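Local structure of sensor protein (3BY9) at residues H12-I23 with R243-V254. The protein senses C4-dicarboxylates such as succinate as the extracytoplasmic domain of DctB, a kinase that probably signals by histidine autophosphorylation. Numbering follows the deposited sequence.
Sequences HQSQLDRFSSHI and RPLPELALTIRV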
loop_
_atom_site.group_PDB
_atom_site.type_symbol
_atom_site.label_atom_id
_atom_site.label_comp_id
_atom_site.label_asym_id
_atom_site.label_seq_id
_atom_site.Cartn_x
_atom_site.Cartn_y
_atom_site.Cartn_z
ATOM N N HIS A 12 -12.131 20.354 6.874
ATOM C CA HIS A 12 -11.801 18.959 6.584
ATOM C C HIS A 12 -11.706 18.769 5.071
ATOM O O HIS A 12 -10.844 18.031 4.578
ATOM C CB HIS A 12 -12.909 18.043 7.062
ATOM C CG HIS A 12 -12.798 17.565 8.473
ATOM N ND1 HIS A 12 -11.844 17.994 9.391
ATOM C CD2 HIS A 12 -13.549 16.642 9.116
ATOM C CE1 HIS A 12 -12.030 17.339 10.528
ATOM N NE2 HIS A 12 -13.048 16.515 10.382
ATOM N N GLN A 13 -12.645 19.358 4.323
ATOM C CA GLN A 13 -12.613 19.198 2.868
ATOM C C GLN A 13 -11.311 19.732 2.288
ATOM O O GLN A 13 -10.749 19.152 1.366
ATOM C CB GLN A 13 -13.817 19.889 2.201
ATOM C CG GLN A 13 -15.134 19.118 2.394
ATOM C CD GLN A 13 -15.040 17.709 1.837
ATOM O OE1 GLN A 13 -14.781 17.536 0.651
ATOM N NE2 GLN A 13 -15.240 16.704 2.682
ATOM N N SER A 14 -10.812 20.837 2.837
ATOM C CA SER A 14 -9.564 21.395 2.343
ATOM C C SER A 14 -8.378 20.515 2.738
ATOM O O SER A 14 -7.413 20.355 1.970
ATOM C CB SER A 14 -9.388 22.808 2.879
ATOM O OG SER A 14 -10.301 23.682 2.231
ATOM N N GLN A 15 -8.421 19.966 3.949
ATOM C CA GLN A 15 -7.344 19.072 4.374
ATOM C C GLN A 15 -7.310 17.851 3.490
ATOM O O GLN A 15 -6.222 17.404 3.106
ATOM C CB GLN A 15 -7.539 18.612 5.805
ATOM C CG GLN A 15 -7.401 19.751 6.816
ATOM C CD GLN A 15 -7.607 19.209 8.215
ATOM O OE1 GLN A 15 -6.697 18.615 8.820
ATOM N NE2 GLN A 15 -8.802 19.362 8.714
ATOM N N LEU A 16 -8.491 17.301 3.182
ATOM C CA LEU A 16 -8.533 16.103 2.338
ATOM C C LEU A 16 -8.029 16.443 0.924
ATOM O O LEU A 16 -7.346 15.630 0.264
ATOM C CB LEU A 16 -9.981 15.517 2.266
ATOM C CG LEU A 16 -10.489 14.907 3.596
ATOM C CD1 LEU A 16 -11.986 14.584 3.607
ATOM C CD2 LEU A 16 -9.657 13.616 3.840
ATOM N N ASP A 17 -8.376 17.627 0.431
ATOM C CA ASP A 17 -7.901 18.022 -0.911
ATOM C C ASP A 17 -6.359 18.081 -0.920
ATOM O O ASP A 17 -5.707 17.524 -1.815
ATOM C CB ASP A 17 -8.412 19.423 -1.294
ATOM C CG ASP A 17 -9.867 19.459 -1.697
ATOM O OD1 ASP A 17 -10.506 18.398 -1.885
ATOM O OD2 ASP A 17 -10.368 20.617 -1.846
ATOM N N ARG A 18 -5.789 18.740 0.089
ATOM C CA ARG A 18 -4.331 18.891 0.163
ATOM C C ARG A 18 -3.615 17.538 0.359
ATOM O O ARG A 18 -2.597 17.251 -0.291
ATOM C CB ARG A 18 -3.938 19.818 1.319
ATOM C CG ARG A 18 -4.265 21.295 1.123
ATOM C CD ARG A 18 -3.579 22.174 2.202
ATOM N NE ARG A 18 -4.069 21.951 3.562
ATOM C CZ ARG A 18 -5.135 22.565 4.075
ATOM N NH1 ARG A 18 -5.809 23.433 3.340
ATOM N NH2 ARG A 18 -5.529 22.318 5.317
ATOM N N PHE A 19 -4.141 16.700 1.236
ATOM C CA PHE A 19 -3.485 15.419 1.456
ATOM C C PHE A 19 -3.647 14.475 0.277
ATOM O O PHE A 19 -2.718 13.742 -0.063
ATOM C CB PHE A 19 -4.000 14.776 2.762
ATOM C CG PHE A 19 -3.090 13.693 3.292
ATOM C CD1 PHE A 19 -1.725 13.934 3.465
ATOM C CD2 PHE A 19 -3.601 12.451 3.645
ATOM C CE1 PHE A 19 -0.880 12.918 3.992
ATOM C CE2 PHE A 19 -2.769 11.444 4.164
ATOM C CZ PHE A 19 -1.418 11.686 4.333
ATOM N N SER A 20 -4.848 14.431 -0.303
ATOM C CA SER A 20 -5.075 13.551 -1.444
ATOM C C SER A 20 -4.101 13.969 -2.543
ATOM O O SER A 20 -3.495 13.123 -3.230
ATOM C CB SER A 20 -6.521 13.681 -1.951
ATOM O OG SER A 20 -6.607 13.155 -3.268
ATOM N N SER A 21 -3.937 15.278 -2.702
ATOM C CA SER A 21 -3.016 15.800 -3.701
ATOM C C SER A 21 -1.593 15.312 -3.446
ATOM O O SER A 21 -0.908 14.881 -4.385
ATOM C CB SER A 21 -3.041 17.333 -3.719
ATOM O OG SER A 21 -4.220 17.822 -4.354
ATOM N N HIS A 22 -1.159 15.383 -2.185
ATOM C CA HIS A 22 0.157 14.942 -1.776
ATOM C C HIS A 22 0.333 13.458 -2.096
ATOM O O HIS A 22 1.407 13.011 -2.556
ATOM C CB HIS A 22 0.354 15.171 -0.278
ATOM C CG HIS A 22 1.623 14.589 0.262
ATOM N ND1 HIS A 22 2.873 15.061 -0.097
ATOM C CD2 HIS A 22 1.837 13.562 1.117
ATOM C CE1 HIS A 22 3.800 14.347 0.512
ATOM N NE2 HIS A 22 3.202 13.430 1.253
ATOM N N ILE A 23 -0.697 12.680 -1.787
ATOM C CA ILE A 23 -0.632 11.245 -2.065
ATOM C C ILE A 23 -0.441 10.976 -3.557
ATOM O O ILE A 23 0.435 10.195 -3.949
ATOM C CB ILE A 23 -1.906 10.519 -1.550
ATOM C CG1 ILE A 23 -1.895 10.514 -0.017
ATOM C CG2 ILE A 23 -1.966 9.059 -2.112
ATOM C CD1 ILE A 23 -3.261 10.091 0.601
ATOM N N ARG A 243 -12.764 10.582 2.203
ATOM C CA ARG A 243 -12.583 10.748 0.738
ATOM C C ARG A 243 -12.083 9.428 0.141
ATOM O O ARG A 243 -10.942 9.004 0.336
ATOM C CB ARG A 243 -11.548 11.871 0.459
ATOM C CG ARG A 243 -11.341 12.270 -1.017
ATOM C CD ARG A 243 -12.492 13.090 -1.537
ATOM N NE ARG A 243 -12.673 14.370 -0.823
ATOM C CZ ARG A 243 -11.902 15.456 -0.946
ATOM N NH1 ARG A 243 -10.829 15.481 -1.737
ATOM N NH2 ARG A 243 -12.271 16.577 -0.320
ATOM N N PRO A 244 -12.935 8.754 -0.648
ATOM C CA PRO A 244 -12.418 7.505 -1.201
ATOM C C PRO A 244 -11.490 7.830 -2.363
ATOM O O PRO A 244 -11.642 8.886 -3.010
ATOM C CB PRO A 244 -13.687 6.756 -1.658
ATOM C CG PRO A 244 -14.708 7.830 -1.856
ATOM C CD PRO A 244 -14.400 8.877 -0.806
ATOM N N LEU A 245 -10.513 6.948 -2.589
ATOM C CA LEU A 245 -9.564 7.052 -3.703
ATOM C C LEU A 245 -9.658 5.647 -4.341
ATOM O O LEU A 245 -8.807 4.777 -4.146
ATOM C CB LEU A 245 -8.144 7.349 -3.199
ATOM C CG LEU A 245 -7.945 8.698 -2.479
ATOM C CD1 LEU A 245 -6.492 8.870 -2.038
ATOM C CD2 LEU A 245 -8.353 9.842 -3.411
ATOM N N PRO A 246 -10.736 5.400 -5.100
ATOM C CA PRO A 246 -10.999 4.115 -5.768
ATOM C C PRO A 246 -9.834 3.425 -6.458
ATOM O O PRO A 246 -9.704 2.198 -6.370
ATOM C CB PRO A 246 -12.111 4.467 -6.762
ATOM C CG PRO A 246 -12.887 5.506 -6.025
ATOM C CD PRO A 246 -11.773 6.390 -5.441
ATOM N N GLU A 247 -9.019 4.213 -7.154
ATOM C CA GLU A 247 -7.863 3.693 -7.886
ATOM C C GLU A 247 -6.877 3.010 -6.985
ATOM O O GLU A 247 -6.138 2.119 -7.425
ATOM C CB GLU A 247 -7.132 4.831 -8.605
ATOM C CG GLU A 247 -7.816 5.307 -9.875
ATOM C CD GLU A 247 -7.102 6.488 -10.520
ATOM O OE1 GLU A 247 -5.858 6.443 -10.654
ATOM O OE2 GLU A 247 -7.787 7.464 -10.901
ATOM N N LEU A 248 -6.863 3.437 -5.720
ATOM C CA LEU A 248 -5.926 2.927 -4.717
ATOM C C LEU A 248 -6.551 1.925 -3.776
ATOM O O LEU A 248 -5.866 1.308 -2.963
ATOM C CB LEU A 248 -5.400 4.093 -3.866
ATOM C CG LEU A 248 -4.876 5.267 -4.666
ATOM C CD1 LEU A 248 -4.301 6.291 -3.683
ATOM C CD2 LEU A 248 -3.761 4.788 -5.678
ATOM N N ALA A 249 -7.856 1.774 -3.907
ATOM C CA ALA A 249 -8.638 0.891 -3.070
ATOM C C ALA A 249 -8.409 1.238 -1.599
ATOM O O ALA A 249 -8.285 0.362 -0.732
ATOM C CB ALA A 249 -8.339 -0.599 -3.366
ATOM N N LEU A 250 -8.317 2.549 -1.339
ATOM C CA LEU A 250 -8.132 3.113 0.018
ATOM C C LEU A 250 -8.994 4.357 0.215
ATOM O O LEU A 250 -9.197 5.131 -0.724
ATOM C CB LEU A 250 -6.686 3.538 0.257
ATOM C CG LEU A 250 -5.629 2.458 0.479
ATOM C CD1 LEU A 250 -4.231 3.102 0.464
ATOM C CD2 LEU A 250 -5.885 1.773 1.798
ATOM N N THR A 251 -9.496 4.556 1.433
ATOM C CA THR A 251 -10.304 5.750 1.723
ATOM C C THR A 251 -9.474 6.559 2.738
ATOM O O THR A 251 -9.031 6.014 3.732
ATOM C CB THR A 251 -11.682 5.384 2.354
ATOM O OG1 THR A 251 -12.469 4.645 1.379
ATOM C CG2 THR A 251 -12.488 6.672 2.736
ATOM N N ILE A 252 -9.302 7.847 2.463
ATOM C CA ILE A 252 -8.556 8.736 3.372
ATOM C C ILE A 252 -9.583 9.373 4.308
ATOM O O ILE A 252 -10.646 9.810 3.865
ATOM C CB ILE A 252 -7.853 9.856 2.597
ATOM C CG1 ILE A 252 -7.023 9.258 1.455
ATOM C CG2 ILE A 252 -6.992 10.686 3.539
ATOM C CD1 ILE A 252 -6.528 10.309 0.507
ATOM N N ARG A 253 -9.270 9.443 5.605
ATOM C CA ARG A 253 -10.220 10.024 6.544
ATOM C C ARG A 253 -9.529 10.948 7.486
ATOM O O ARG A 253 -8.430 10.621 7.959
ATOM C CB ARG A 253 -10.850 8.879 7.361
ATOM C CG ARG A 253 -11.394 7.749 6.425
ATOM C CD ARG A 253 -12.113 6.683 7.264
ATOM N NE ARG A 253 -12.627 5.504 6.536
ATOM C CZ ARG A 253 -13.910 5.371 6.202
ATOM N NH1 ARG A 253 -14.776 6.357 6.464
ATOM N NH2 ARG A 253 -14.357 4.208 5.757
ATOM N N VAL A 254 -10.147 12.099 7.744
ATOM C CA VAL A 254 -9.562 13.047 8.700
ATOM C C VAL A 254 -10.488 13.031 9.925
ATOM O O VAL A 254 -11.727 13.067 9.806
ATOM C CB VAL A 254 -9.412 14.465 8.074
ATOM C CG1 VAL A 254 -10.717 14.974 7.471
ATOM C CG2 VAL A 254 -8.958 15.477 9.163
HETATM O O HOH W 1 -14.676 14.195 1.017
HETATM O O HOH W 2 -9.471 13.684 -3.651
#
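Arg-243 reaches from its strand to helix 12-23, where it meets Gln-13, Leu-16 and Asp-17, and its side chain can be followed atom by atom. Arg-243 CB lies 4.2 Å from Leu-16 CD1. With CG anti to the backbone N (chi1 -174°), the chain then bends at chi2 and chi3, which curls the guanidinium against the helix; Leu-16 CB rests against one face, toward its rim. NE donates to a water that also accepts from Gln-13 NE2. Arg-243 NH2 gives a hydrogen bond of 2.9 Å to Gln-13 OE1, approaching from above the amide plane. A salt bridge joins NH1 and NH2, end-on, to a single carboxylate oxygen of Asp-17: Arg-243 NH1 meets Asp-17 OD1 at 2.9 Å, nearly along the C-O bond, and NH2 comes from above the carboxylate plane. Together with Gln-13 and the water at NE, this grip helps to fix the group's rotation.

Alongside these polar bonds, carbon contacts continue the interface. Val-254 CG1 sits over a face of the His-12 imidazole, 3.6 Å from its centroid and 17° off the normal, a CH-pi contact. The same Val-254 CG1 packs on Leu-16 CG at 3.9 Å, while Ile-23 CG2 meets Leu-248 CD1 at 3.9 Å.

The strand 250-254 axis passes 8.9 Å from that of the helix, at 137°. A long N-terminal helix laid across an antiparallel sheet, here at its 243-254 hairpin in the four-stranded domain, is characteristic of the double-PDC sensor fold of DctB.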